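Local coordinates for oxidoreductase, 2OG-Fe oxygenase family protein, putative, expressed (Oryza sativa subsp. japonica, PDB 5XEG), which probably acts as an iron- and 2-oxoglutarate-dependent dioxygenase of the AlkB family, this chain being its catalytic part with manganese and 2-oxoglutarate bound, at residues 27-32 against 222-227; 55-60 against 124-129; 116-121 against 151-156; 139-144 against 197-202. All coordinates share one frame; numbering follows the deposited sequence.

Contact 1: residues 27-32 against 222-227. With AKG (2-oxoglutaric acid), chain B.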
loop_
_atom_site.group_PDB
_atom_site.type_symbol
_atom_site.label_atom_id
_atom_site.label_comp_id
_atom_site.label_asym_id
_atom_site.label_seq_id
_atom_site.Cartn_x
_atom_site.Cartn_y
_atom_site.Cartn_z
ATOM N N ASP A 27 11.466 -10.063 6.508
ATOM C CA ASP A 27 11.294 -9.408 7.756
ATOM C C ASP A 27 9.863 -8.776 7.809
ATOM O O ASP A 27 9.206 -8.852 8.814
ATOM C CB ASP A 27 12.327 -8.259 7.913
ATOM C CG ASP A 27 12.308 -7.591 9.304
ATOM O OD1 ASP A 27 12.094 -8.251 10.321
ATOM O OD2 ASP A 27 12.604 -6.395 9.406
ATOM N N ILE A 28 9.437 -8.204 6.714
ATOM C CA ILE A 28 8.068 -7.585 6.673
ATOM C C ILE A 28 6.976 -8.606 6.938
ATOM O O ILE A 28 6.091 -8.388 7.730
ATOM C CB ILE A 28 7.851 -6.831 5.357
ATOM C CG1 ILE A 28 8.767 -5.592 5.325
ATOM C CG2 ILE A 28 6.391 -6.377 5.237
ATOM C CD1 ILE A 28 9.029 -5.012 3.961
ATOM N N ILE A 29 7.086 -9.764 6.262
ATOM C CA ILE A 29 6.153 -10.846 6.421
ATOM C C ILE A 29 6.179 -11.357 7.835
ATOM O O ILE A 29 5.132 -11.505 8.440
ATOM C CB ILE A 29 6.419 -12.031 5.420
ATOM C CG1 ILE A 29 6.283 -11.611 3.942
ATOM C CG2 ILE A 29 5.493 -13.228 5.761
ATOM C CD1 ILE A 29 4.890 -11.061 3.564
ATOM N N ARG A 30 7.371 -11.669 8.379
ATOM C CA ARG A 30 7.451 -12.179 9.735
ATOM C C ARG A 30 6.871 -11.203 10.759
ATOM O O ARG A 30 6.137 -11.636 11.614
ATOM C CB ARG A 30 8.888 -12.628 10.099
ATOM C CG ARG A 30 9.329 -13.883 9.362
ATOM C CD ARG A 30 10.792 -14.192 9.682
ATOM N NE ARG A 30 11.314 -15.348 8.964
ATOM C CZ ARG A 30 12.627 -15.554 8.717
ATOM N NH1 ARG A 30 13.563 -14.672 9.117
ATOM N NH2 ARG A 30 13.018 -16.637 8.031
ATOM N N ARG A 31 7.180 -9.917 10.666
ATOM C CA ARG A 31 6.609 -8.938 11.608
ATOM C C ARG A 31 5.070 -8.831 11.490
ATOM O O ARG A 31 4.356 -8.826 12.473
ATOM C CB ARG A 31 7.193 -7.568 11.377
ATOM C CG ARG A 31 8.644 -7.385 11.806
ATOM C CD ARG A 31 9.088 -6.027 11.373
ATOM N NE ARG A 31 10.487 -5.786 11.710
ATOM C CZ ARG A 31 10.899 -5.210 12.840
ATOM N NH1 ARG A 31 10.051 -4.800 13.788
ATOM N NH2 ARG A 31 12.194 -5.031 13.019
ATOM N N CYS A 32 4.575 -8.821 10.263
ATOM C CA CYS A 32 3.132 -8.829 10.018
ATOM C C CYS A 32 2.403 -10.094 10.437
ATOM O O CYS A 32 1.264 -10.024 10.888
ATOM C CB CYS A 32 2.844 -8.445 8.533
ATOM S SG CYS A 32 3.186 -6.780 8.046
ATOM N N GLY A 222 -1.597 -15.994 -1.407
ATOM C CA GLY A 222 -2.188 -14.665 -1.442
ATOM C C GLY A 222 -1.169 -13.545 -1.453
ATOM O O GLY A 222 0.032 -13.745 -1.789
ATOM N N ARG A 223 -1.647 -12.349 -1.123
ATOM C CA ARG A 223 -0.844 -11.139 -1.257
ATOM C C ARG A 223 -0.957 -10.271 -0.009
ATOM O O ARG A 223 -2.061 -10.084 0.509
ATOM C CB ARG A 223 -1.312 -10.312 -2.439
ATOM C CG ARG A 223 -0.608 -8.986 -2.579
ATOM C CD ARG A 223 -1.028 -8.310 -3.873
ATOM N NE ARG A 223 -0.528 -6.926 -3.955
ATOM C CZ ARG A 223 -1.197 -5.815 -3.590
ATOM N NH1 ARG A 223 -2.442 -5.834 -3.116
ATOM N NH2 ARG A 223 -0.609 -4.641 -3.727
ATOM N N LEU A 224 0.178 -9.743 0.464
ATOM C CA LEU A 224 0.205 -8.775 1.559
ATOM C C LEU A 224 0.522 -7.445 0.974
ATOM O O LEU A 224 1.509 -7.320 0.265
ATOM C CB LEU A 224 1.262 -9.181 2.600
ATOM C CG LEU A 224 1.295 -8.407 3.930
ATOM C CD1 LEU A 224 0.040 -8.561 4.725
ATOM C CD2 LEU A 224 2.513 -8.907 4.696
ATOM N N ASN A 225 -0.281 -6.442 1.286
ATOM C CA ASN A 225 -0.015 -5.069 0.910
ATOM C C ASN A 225 0.134 -4.258 2.187
ATOM O O ASN A 225 -0.579 -4.517 3.150
ATOM C CB ASN A 225 -1.196 -4.522 0.101
ATOM C CG ASN A 225 -1.211 -2.999 0.043
ATOM O OD1 ASN A 225 -1.969 -2.335 0.733
ATOM N ND2 ASN A 225 -0.339 -2.437 -0.784
ATOM N N LEU A 226 1.089 -3.300 2.197
ATOM C CA LEU A 226 1.183 -2.301 3.253
ATOM C C LEU A 226 1.079 -0.955 2.608
ATOM O O LEU A 226 1.964 -0.601 1.812
ATOM C CB LEU A 226 2.547 -2.376 3.954
ATOM C CG LEU A 226 2.736 -3.640 4.798
ATOM C CD1 LEU A 226 3.087 -4.817 3.937
ATOM C CD2 LEU A 226 3.807 -3.460 5.859
ATOM N N THR A 227 0.085 -0.140 3.026
ATOM C CA THR A 227 -0.157 1.145 2.419
ATOM C C THR A 227 0.075 2.213 3.503
ATOM O O THR A 227 -0.613 2.188 4.515
ATOM C CB THR A 227 -1.574 1.219 1.866
ATOM O OG1 THR A 227 -1.595 0.347 0.720
ATOM C CG2 THR A 227 -1.878 2.636 1.427
HETATM C C1 AKG B . -6.121 0.519 0.220
HETATM O O1 AKG B . -6.453 1.701 0.452
HETATM O O2 AKG B . -6.302 -0.396 1.053
HETATM C C2 AKG B . -5.503 0.195 -1.062
HETATM O O5 AKG B . -5.796 0.831 -2.061
HETATM C C3 AKG B . -4.499 -0.929 -1.147
HETATM C C4 AKG B . -4.417 -1.430 -2.583
HETATM C C5 AKG B . -3.464 -2.599 -2.656
HETATM O O3 AKG B . -2.447 -2.496 -3.376
HETATM O O4 AKG B . -3.728 -3.626 -1.993
#
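Leu224 of strand 223-227 points at helix 27-32, which crosses the strand almost perpendicularly (89°, axes 10.5 Å apart). At its base, Leu224 CB lies 4.2 Å from Ile29 CD1. The first torsion, chi1 -171°, puts CG anti to the backbone N, which brings CD2 over Ile29 CD1. CD2 presses on that methyl at 3.4 Å, tighter than a usual carbon-carbon contact, and also meets Cys32 CB at 3.9 Å, while the Leu224 and Ile29 side chains run past each other in opposite senses. The other Leu224 methyl, CD1, packs on Val127 CG1 of the neighbouring strand; Phe42 also touches the side chain. Two residues on, both methyls of Leu226 sit 3.9 Å from Ile28 CG2, and its CD2 lies 4.0 Å from Cys32 SG. No hydrogen bond links helix and strand. The strand's alternation sends Arg223 the other way, its chain extended to place the guanidinium edge-on to a carboxylate of 2-oxoglutarate: NH1 donates to O4 (2.8 Å, 166°) and NH2 to O3 (2.8 Å). Ser159 OG also bonds NH2. One strand of the double-stranded beta-helix thus has an apolar, helix-covered face and a polar face on which Arg223's paired N-H groups match a carboxylate.

Contact 2: residues 55-60 against 124-129. With AKG (2-oxoglutaric acid), chain B.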
loop_
_atom_site.group_PDB
_atom_site.type_symbol
_atom_site.label_atom_id
_atom_site.label_comp_id
_atom_site.label_asym_id
_atom_site.label_seq_id
_atom_site.Cartn_x
_atom_site.Cartn_y
_atom_site.Cartn_z
ATOM N N LEU A 55 -10.637 -10.259 1.823
ATOM C CA LEU A 55 -9.731 -9.256 2.339
ATOM C C LEU A 55 -9.848 -9.179 3.854
ATOM O O LEU A 55 -10.939 -9.016 4.402
ATOM C CB LEU A 55 -10.117 -7.868 1.764
ATOM C CG LEU A 55 -9.311 -6.650 2.268
ATOM C CD1 LEU A 55 -7.857 -6.812 1.898
ATOM C CD2 LEU A 55 -9.829 -5.406 1.573
ATOM N N GLN A 56 -8.709 -9.215 4.522
ATOM C CA GLN A 56 -8.599 -8.822 5.913
ATOM C C GLN A 56 -7.590 -7.679 6.066
ATOM O O GLN A 56 -6.724 -7.469 5.212
ATOM C CB GLN A 56 -8.070 -10.044 6.694
ATOM C CG GLN A 56 -8.962 -11.324 6.600
ATOM C CD GLN A 56 -8.182 -12.513 7.207
ATOM O OE1 GLN A 56 -8.021 -12.526 8.387
ATOM N NE2 GLN A 56 -7.650 -13.443 6.380
ATOM N N MET A 57 -7.699 -6.928 7.152
ATOM C CA MET A 57 -6.868 -5.748 7.331
ATOM C C MET A 57 -6.471 -5.563 8.769
ATOM O O MET A 57 -7.141 -6.066 9.672
ATOM C CB MET A 57 -7.552 -4.479 6.809
ATOM C CG MET A 57 -8.875 -4.177 7.505
ATOM S SD MET A 57 -9.660 -2.644 6.890
ATOM C CE MET A 57 -8.692 -1.435 7.763
ATOM N N MET A 58 -5.430 -4.784 8.955
ATOM C CA MET A 58 -5.112 -4.235 10.271
ATOM C C MET A 58 -4.280 -3.036 10.073
ATOM O O MET A 58 -3.603 -2.900 9.029
ATOM C CB MET A 58 -4.359 -5.261 11.148
ATOM C CG MET A 58 -3.015 -5.729 10.680
ATOM S SD MET A 58 -1.883 -6.448 12.010
ATOM C CE MET A 58 -1.551 -4.940 12.829
ATOM N N CYS A 59 -4.357 -2.123 11.039
ATOM C CA CYS A 59 -3.608 -0.894 10.962
ATOM C C CYS A 59 -2.413 -0.927 11.881
ATOM O O CYS A 59 -2.467 -1.560 12.957
ATOM C CB CYS A 59 -4.492 0.285 11.297
ATOM S SG CYS A 59 -5.793 0.554 10.006
ATOM N N LEU A 60 -1.359 -0.220 11.467
ATOM C CA LEU A 60 -0.235 0.139 12.386
ATOM C C LEU A 60 -0.160 1.653 12.511
ATOM O O LEU A 60 -0.444 2.334 11.557
ATOM C CB LEU A 60 1.100 -0.377 11.857
ATOM C CG LEU A 60 1.086 -1.781 11.304
ATOM C CD1 LEU A 60 2.419 -2.086 10.601
ATOM C CD2 LEU A 60 0.864 -2.757 12.436
ATOM N N ILE A 124 0.253 6.279 9.482
ATOM C CA ILE A 124 -0.542 5.052 9.396
ATOM C C ILE A 124 -0.002 4.132 8.350
ATOM O O ILE A 124 0.456 4.603 7.317
ATOM C CB ILE A 124 -2.034 5.285 9.107
ATOM C CG1 ILE A 124 -2.740 3.909 8.831
ATOM C CG2 ILE A 124 -2.202 6.201 7.931
ATOM C CD1 ILE A 124 -4.243 3.827 8.891
ATOM N N CYS A 125 -0.092 2.837 8.652
ATOM C CA CYS A 125 0.132 1.808 7.711
ATOM C C CYS A 125 -1.076 0.879 7.697
ATOM O O CYS A 125 -1.385 0.203 8.711
ATOM C CB CYS A 125 1.345 1.083 8.064
ATOM S SG CYS A 125 1.741 -0.321 6.979
ATOM N N LEU A 126 -1.786 0.858 6.579
ATOM C CA LEU A 126 -2.849 -0.096 6.459
ATOM C C LEU A 126 -2.206 -1.365 5.848
ATOM O O LEU A 126 -1.575 -1.313 4.758
ATOM C CB LEU A 126 -3.892 0.456 5.539
ATOM C CG LEU A 126 -5.294 -0.079 5.510
ATOM C CD1 LEU A 126 -6.037 0.656 4.393
ATOM C CD2 LEU A 126 -5.389 -1.582 5.386
ATOM N N VAL A 127 -2.375 -2.468 6.552
ATOM C CA VAL A 127 -1.965 -3.774 6.126
ATOM C C VAL A 127 -3.192 -4.557 5.679
ATOM O O VAL A 127 -4.073 -4.897 6.499
ATOM C CB VAL A 127 -1.258 -4.520 7.279
ATOM C CG1 VAL A 127 -0.579 -5.799 6.770
ATOM C CG2 VAL A 127 -0.266 -3.561 7.952
ATOM N N ASN A 128 -3.209 -4.864 4.379
ATOM C CA ASN A 128 -4.257 -5.592 3.711
ATOM C C ASN A 128 -3.732 -6.982 3.361
ATOM O O ASN A 128 -2.667 -7.108 2.714
ATOM C CB ASN A 128 -4.603 -4.876 2.381
ATOM C CG ASN A 128 -5.278 -3.558 2.566
ATOM O OD1 ASN A 128 -6.367 -3.487 3.156
ATOM N ND2 ASN A 128 -4.672 -2.499 2.054
ATOM N N PHE A 129 -4.480 -8.017 3.683
ATOM C CA PHE A 129 -4.138 -9.343 3.247
ATOM C C PHE A 129 -5.264 -9.887 2.371
ATOM O O PHE A 129 -6.406 -9.971 2.792
ATOM C CB PHE A 129 -3.865 -10.317 4.339
ATOM C CG PHE A 129 -3.469 -11.686 3.760
ATOM C CD1 PHE A 129 -2.274 -11.782 3.123
ATOM C CD2 PHE A 129 -4.341 -12.734 3.730
ATOM C CE1 PHE A 129 -1.887 -12.937 2.518
ATOM C CE2 PHE A 129 -3.941 -13.930 3.136
ATOM C CZ PHE A 129 -2.751 -13.999 2.520
HETATM C C1 AKG B . -6.121 0.519 0.220
HETATM O O1 AKG B . -6.453 1.701 0.452
HETATM O O2 AKG B . -6.302 -0.396 1.053
HETATM C C2 AKG B . -5.503 0.195 -1.062
HETATM O O5 AKG B . -5.796 0.831 -2.061
HETATM C C3 AKG B . -4.499 -0.929 -1.147
HETATM C C4 AKG B . -4.417 -1.430 -2.583
HETATM C C5 AKG B . -3.464 -2.599 -2.656
HETATM O O3 AKG B . -2.447 -2.496 -3.376
HETATM O O4 AKG B . -3.728 -3.626 -1.993
HETATM O O HOH W 1 -7.856 -12.441 3.569
#
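Phe129 O is gripped by two donors: Gln56 N reaches it in the carbonyl plane at 3.0 Å with a nearly straight bond (169°), and a water bound to Gln56 NE2 donates to it. Leu55 CA adds a C-H contact to the same oxygen. From this end the antiparallel ladder runs on through Met58 paired with Val127 and Leu60 with Cys125, two bonds to each pair; Val127 N meets Met58 O at 2.8 Å, nearly along the C=O axis (173°). These bonds join strand 55-59, outermost on this side of the larger sheet, to 124-131. Met58 CG lies beside Val127 CB at 4.0 Å, and Leu60 CG meets Val127 CG2, on the face reached by helix 22-37. On the other face Met57 CB packs against Leu126 CD2 (3.9 Å). Separately, Leu55 CD1 reaches Asn128 CB (3.8 Å). Asn128 ND2 donates to O2 of 2-oxoglutarate (2.8 Å, a bent 138°) and to Asn225 OD1, while its OD1 accepts from Arg48 NH1. A leucine here would probably leave O2 without this amide donor and Arg48 NH1 without its acceptor. With both amide ends engaged, the group's rotation is fixed and an N-H faces the metal-side carboxylate.

Contact 3: residues 116-121 against 151-156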
loop_
_atom_site.group_PDB
_atom_site.type_symbol
_atom_site.label_atom_id
_atom_site.label_comp_id
_atom_site.label_asym_id
_atom_site.label_seq_id
_atom_site.Cartn_x
_atom_site.Cartn_y
_atom_site.Cartn_z
ATOM N N GLU A 116 8.602 16.540 -8.329
ATOM C CA GLU A 116 9.133 16.147 -7.060
ATOM C C GLU A 116 7.970 15.788 -6.129
ATOM O O GLU A 116 7.016 16.546 -6.002
ATOM C CB GLU A 116 9.912 17.339 -6.451
ATOM C CG GLU A 116 10.769 16.960 -5.264
ATOM C CD GLU A 116 11.511 18.181 -4.644
ATOM O OE1 GLU A 116 11.402 19.274 -5.121
ATOM O OE2 GLU A 116 12.139 18.015 -3.623
ATOM N N LEU A 117 8.070 14.628 -5.494
ATOM C CA LEU A 117 7.075 14.219 -4.525
ATOM C C LEU A 117 7.418 14.805 -3.150
ATOM O O LEU A 117 8.591 14.777 -2.691
ATOM C CB LEU A 117 7.149 12.686 -4.448
ATOM C CG LEU A 117 6.513 11.911 -5.585
ATOM C CD1 LEU A 117 7.127 10.518 -5.709
ATOM C CD2 LEU A 117 5.005 11.895 -5.411
ATOM N N PRO A 118 6.395 15.261 -2.410
ATOM C CA PRO A 118 6.609 15.712 -1.013
ATOM C C PRO A 118 7.136 14.585 -0.122
ATOM O O PRO A 118 6.847 13.409 -0.424
ATOM C CB PRO A 118 5.218 16.082 -0.557
ATOM C CG PRO A 118 4.448 16.319 -1.779
ATOM C CD PRO A 118 4.993 15.399 -2.810
ATOM N N PRO A 119 7.914 14.909 0.940
ATOM C CA PRO A 119 8.324 13.863 1.867
ATOM C C PRO A 119 7.114 13.342 2.634
ATOM O O PRO A 119 6.045 13.939 2.599
ATOM C CB PRO A 119 9.298 14.558 2.831
ATOM C CG PRO A 119 8.823 15.957 2.811
ATOM C CD PRO A 119 8.285 16.249 1.442
ATOM N N LEU A 120 7.297 12.186 3.219
ATOM C CA LEU A 120 6.270 11.549 4.000
ATOM C C LEU A 120 6.876 11.137 5.325
ATOM O O LEU A 120 7.943 10.545 5.373
ATOM C CB LEU A 120 5.715 10.329 3.270
ATOM C CG LEU A 120 4.366 9.823 3.708
ATOM C CD1 LEU A 120 3.299 10.829 3.300
ATOM C CD2 LEU A 120 4.047 8.398 3.183
ATOM N N SER A 121 6.141 11.433 6.369
ATOM C CA SER A 121 6.384 10.828 7.689
ATOM C C SER A 121 5.116 10.054 8.060
ATOM O O SER A 121 4.267 10.561 8.759
ATOM C CB SER A 121 6.743 11.934 8.679
ATOM O OG SER A 121 7.989 12.486 8.240
ATOM N N LYS A 151 -1.600 19.272 0.121
ATOM C CA LYS A 151 -0.143 19.225 -0.065
ATOM C C LYS A 151 0.290 18.080 -1.019
ATOM O O LYS A 151 1.400 18.056 -1.521
ATOM C CB LYS A 151 0.542 19.082 1.292
ATOM C CG LYS A 151 0.574 20.397 2.045
ATOM C CD LYS A 151 0.778 20.197 3.532
ATOM C CE LYS A 151 2.188 19.743 3.839
ATOM N NZ LYS A 151 2.770 20.462 5.008
ATOM N N GLY A 152 -0.606 17.136 -1.255
ATOM C CA GLY A 152 -0.339 16.026 -2.165
ATOM C C GLY A 152 0.632 15.032 -1.506
ATOM O O GLY A 152 1.377 14.331 -2.221
ATOM N N LEU A 153 0.601 14.937 -0.181
ATOM C CA LEU A 153 1.537 14.055 0.534
ATOM C C LEU A 153 1.244 12.669 0.015
ATOM O O LEU A 153 0.110 12.290 -0.036
ATOM C CB LEU A 153 1.293 14.068 2.015
ATOM C CG LEU A 153 2.000 15.133 2.847
ATOM C CD1 LEU A 153 2.639 16.290 2.130
ATOM C CD2 LEU A 153 1.414 15.423 4.175
ATOM N N PRO A 154 2.276 11.943 -0.359
ATOM C CA PRO A 154 2.035 10.679 -1.113
ATOM C C PRO A 154 1.545 9.496 -0.331
ATOM O O PRO A 154 1.675 9.415 0.867
ATOM C CB PRO A 154 3.418 10.352 -1.746
ATOM C CG PRO A 154 4.366 10.979 -0.774
ATOM C CD PRO A 154 3.704 12.275 -0.287
ATOM N N VAL A 155 0.989 8.534 -1.084
ATOM C CA VAL A 155 0.665 7.213 -0.570
ATOM C C VAL A 155 1.782 6.355 -1.034
ATOM O O VAL A 155 2.143 6.432 -2.225
ATOM C CB VAL A 155 -0.661 6.679 -1.195
ATOM C CG1 VAL A 155 -0.956 5.248 -0.749
ATOM C CG2 VAL A 155 -1.811 7.656 -0.825
ATOM N N VAL A 156 2.349 5.560 -0.143
ATOM C CA VAL A 156 3.459 4.634 -0.506
ATOM C C VAL A 156 3.042 3.220 -0.188
ATOM O O VAL A 156 2.656 2.911 0.928
ATOM C CB VAL A 156 4.704 4.956 0.288
ATOM C CG1 VAL A 156 5.831 3.969 -0.016
ATOM C CG2 VAL A 156 5.197 6.378 -0.039
#
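Leu120 and Pro154 form the close-fitting inner part of this contact. Leu120 straddles the Pro154 carbonyl with both methyls, CD1 3.2 Å and CD2 3.5 Å from Pro154 O, while CD1 also reaches the ring at CD (3.9 Å). Its chi1 of -160°, with CG anti to the backbone N, brings both methyls over that oxygen, and the Leu120 side chain and the Pro154 ring run antiparallel alongside one another. Deeper still, Leu120 CD2 touches Val156 CG2 at 4.0 Å, where Ile97 and Val93 of helix 87-107 add cover. Pro118 O is shut in against Pro154 CD (3.3 Å) and has no hydrogen-bonding partner in the model; Pro154, having no N-H, offers it only carbon. The 151-156 segment is the passage from helix 146-151 into strand 155-161 of the larger beta-helix sheet; Gly152, with phi 74°, closes the helix in a Schellman motif. The Pro118 ring rests on that helix end, its CG 3.5 Å from Lys151 O. Toward solvent the fit slackens. Leu153, partly exposed, still meets Pro118 CB through CD1 at 3.7 Å, but Pro119, exposed, directs its CB away from the 151-156 segment, and the Lys151 side chain comes no nearer than 5.7 Å to the 116-121 segment.

Contact 4: residues 139-144 against 197-202. With MN (manganese (II) ion), chain C; AKG (2-oxoglutaric acid), chain B.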
loop_
_atom_site.group_PDB
_atom_site.type_symbol
_atom_site.label_atom_id
_atom_site.label_comp_id
_atom_site.label_asym_id
_atom_site.label_seq_id
_atom_site.Cartn_x
_atom_site.Cartn_y
_atom_site.Cartn_z
ATOM N N HIS A 139 -11.490 3.175 -5.539
ATOM C CA HIS A 139 -11.772 4.194 -4.539
ATOM C C HIS A 139 -10.621 5.191 -4.548
ATOM O O HIS A 139 -9.538 4.890 -5.076
ATOM C CB HIS A 139 -11.879 3.580 -3.105
ATOM C CG HIS A 139 -10.606 2.955 -2.667
ATOM N ND1 HIS A 139 -10.186 1.746 -3.183
ATOM C CD2 HIS A 139 -9.599 3.412 -1.898
ATOM C CE1 HIS A 139 -8.988 1.477 -2.709
ATOM N NE2 HIS A 139 -8.598 2.485 -1.967
ATOM N N GLN A 140 -10.854 6.327 -3.902
ATOM C CA GLN A 140 -9.820 7.328 -3.623
ATOM C C GLN A 140 -9.429 7.176 -2.151
ATOM O O GLN A 140 -10.275 6.913 -1.332
ATOM C CB GLN A 140 -10.437 8.722 -3.800
ATOM C CG GLN A 140 -10.699 9.037 -5.269
ATOM C CD GLN A 140 -11.343 10.418 -5.452
ATOM O OE1 GLN A 140 -12.410 10.721 -4.859
ATOM N NE2 GLN A 140 -10.708 11.269 -6.269
ATOM N N ASP A 141 -8.188 7.484 -1.842
ATOM C CA ASP A 141 -7.683 7.641 -0.465
ATOM C C ASP A 141 -7.980 9.080 -0.108
ATOM O O ASP A 141 -7.196 9.977 -0.281
ATOM C CB ASP A 141 -6.194 7.323 -0.371
ATOM C CG ASP A 141 -5.901 5.810 -0.489
ATOM O OD1 ASP A 141 -6.800 4.978 -0.718
ATOM O OD2 ASP A 141 -4.741 5.490 -0.315
ATOM N N LYS A 142 -9.179 9.284 0.419
ATOM C CA LYS A 142 -9.637 10.669 0.666
ATOM C C LYS A 142 -9.993 10.915 2.117
ATOM O O LYS A 142 -10.645 11.916 2.391
ATOM C CB LYS A 142 -10.846 10.941 -0.203
ATOM C CG LYS A 142 -12.018 9.991 -0.002
ATOM C CD LYS A 142 -13.165 10.429 -0.917
ATOM C CE LYS A 142 -14.494 9.871 -0.504
ATOM N NZ LYS A 142 -14.450 8.417 -0.293
ATOM N N ASP A 143 -9.615 10.024 3.038
ATOM C CA ASP A 143 -9.982 10.194 4.470
ATOM C C ASP A 143 -8.920 10.903 5.311
ATOM O O ASP A 143 -9.157 11.105 6.512
ATOM C CB ASP A 143 -10.322 8.873 5.171
ATOM C CG ASP A 143 -11.486 8.168 4.552
ATOM O OD1 ASP A 143 -12.278 8.857 3.847
ATOM O OD2 ASP A 143 -11.647 6.958 4.816
ATOM N N GLU A 144 -7.803 11.297 4.688
ATOM C CA GLU A 144 -6.744 12.024 5.359
ATOM C C GLU A 144 -7.191 13.498 5.477
ATOM O O GLU A 144 -8.125 13.944 4.790
ATOM C CB GLU A 144 -5.383 11.837 4.678
ATOM C CG GLU A 144 -4.894 10.378 4.650
ATOM C CD GLU A 144 -5.743 9.468 3.805
ATOM O OE1 GLU A 144 -6.085 9.846 2.697
ATOM O OE2 GLU A 144 -6.148 8.388 4.253
ATOM N N ILE A 197 -5.950 9.686 -7.238
ATOM C CA ILE A 197 -6.392 8.689 -8.192
ATOM C C ILE A 197 -7.417 7.747 -7.575
ATOM O O ILE A 197 -7.322 7.319 -6.404
ATOM C CB ILE A 197 -5.227 7.896 -8.841
ATOM C CG1 ILE A 197 -4.330 7.246 -7.738
ATOM C CG2 ILE A 197 -4.528 8.790 -9.825
ATOM C CD1 ILE A 197 -3.299 6.264 -8.298
ATOM N N PHE A 198 -8.362 7.338 -8.401
ATOM C CA PHE A 198 -9.165 6.114 -8.115
ATOM C C PHE A 198 -8.337 4.906 -8.374
ATOM O O PHE A 198 -7.595 4.830 -9.362
ATOM C CB PHE A 198 -10.462 6.072 -8.982
ATOM C CG PHE A 198 -11.552 6.982 -8.482
ATOM C CD1 PHE A 198 -11.583 8.321 -8.905
ATOM C CD2 PHE A 198 -12.569 6.542 -7.648
ATOM C CE1 PHE A 198 -12.568 9.184 -8.479
ATOM C CE2 PHE A 198 -13.554 7.430 -7.186
ATOM C CZ PHE A 198 -13.551 8.747 -7.608
ATOM N N HIS A 199 -8.390 3.917 -7.487
ATOM C CA HIS A 199 -7.494 2.795 -7.608
ATOM C C HIS A 199 -8.078 1.599 -6.878
ATOM O O HIS A 199 -9.016 1.722 -6.062
ATOM C CB HIS A 199 -6.071 3.092 -7.092
ATOM C CG HIS A 199 -6.055 3.488 -5.669
ATOM N ND1 HIS A 199 -6.423 4.763 -5.248
ATOM C CD2 HIS A 199 -5.827 2.773 -4.545
ATOM C CE1 HIS A 199 -6.404 4.806 -3.939
ATOM N NE2 HIS A 199 -5.983 3.642 -3.486
ATOM N N GLY A 200 -7.582 0.438 -7.257
ATOM C CA GLY A 200 -8.078 -0.764 -6.595
ATOM C C GLY A 200 -7.368 -2.013 -7.143
ATOM O O GLY A 200 -6.457 -1.903 -7.934
ATOM N N VAL A 201 -7.787 -3.185 -6.663
ATOM C CA VAL A 201 -7.137 -4.454 -7.001
ATOM C C VAL A 201 -8.234 -5.331 -7.676
ATOM O O VAL A 201 -9.214 -5.678 -7.036
ATOM C CB VAL A 201 -6.539 -5.134 -5.750
ATOM C CG1 VAL A 201 -6.024 -6.516 -6.127
ATOM C CG2 VAL A 201 -5.410 -4.319 -5.194
ATOM N N SER A 202 -8.057 -5.624 -8.968
ATOM C CA SER A 202 -9.068 -6.352 -9.706
ATOM C C SER A 202 -8.915 -7.832 -9.608
ATOM O O SER A 202 -9.885 -8.578 -9.847
ATOM C CB SER A 202 -9.068 -5.923 -11.183
ATOM O OG SER A 202 -7.778 -6.018 -11.699
HETATM MN MN MN C . -6.424 2.942 -1.429
HETATM C C1 AKG B . -6.121 0.519 0.220
HETATM O O1 AKG B . -6.453 1.701 0.452
HETATM O O2 AKG B . -6.302 -0.396 1.053
HETATM C C2 AKG B . -5.503 0.195 -1.062
HETATM O O5 AKG B . -5.796 0.831 -2.061
HETATM C C3 AKG B . -4.499 -0.929 -1.147
HETATM C C4 AKG B . -4.417 -1.430 -2.583
HETATM C C5 AKG B . -3.464 -2.599 -2.656
HETATM O O3 AKG B . -2.447 -2.496 -3.376
HETATM O O4 AKG B . -3.728 -3.626 -1.993
HETATM O O HOH W 2 -6.334 8.312 -4.055
HETATM O O HOH W 3 -4.280 3.105 -0.962
#
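The HxD...H facial triad of 2-oxoglutarate oxygenases forms at the edge of the beta-helix's smaller sheet: His139 ends strand 134-139, Asp141 follows in the loop, His199 is on strand 198-204. Manganese occupies the predicted catalytic iron site. His139 and His199 are an antiparallel hydrogen-bonded pair (His139 N to His199 O 2.9 Å, His199 N to His139 O 2.8 Å). Their side chains converge on one face, rings oblique at 57°, and each NE2 binds the metal (2.3 Å for His139, 2.2 Å for His199). His199 CG, between backbone N and carbonyl carbon (chi1 59°), turns the ring toward the metal. His199 ND1 donates in its ring plane to Ile197 O at 2.9 Å; His139 ND1 is hydrogen-bonded to Gly137 O. Asp141 OD1 binds manganese at 2.2 Å, and its OD2 pairs with Arg229. The Gln140 amide lies flat on the Phe198 ring (6° between planes), CG making a CH-pi contact 3.5 Å from the centroid and NE2 bonded to Leu196 O. An alanine in place of Phe198 removes that face, and Gln140 would probably be freer to shift. Across the metal, 2-oxoglutarate O5 stands opposite Asp141 OD1, O1 opposite His199 NE2, and a water opposite His139 NE2.

From the N terminus, helix 22-37 opens contact 1, which closes last, at strand 223-229, and so encloses the other three. Contact 2 opens at 55-60; before it closes at 124-129, the loop segment 116-121 has opened contact 3, so these two cross. Contact 3 in turn crosses contact 4, since 139-144 precedes 151-156 and 197-202 follows it. Contacts 2 and 4 are in series. Contacts 1, 2 and 3 all reach the larger sheet, where strand 223-229 lies between 124-131 and 155-161: Thr227 N probably bonds Leu126 O at 2.7 Å. Contact 4 belongs to the smaller sheet, and 2-oxoglutarate touches contacts 1, 2 and 4.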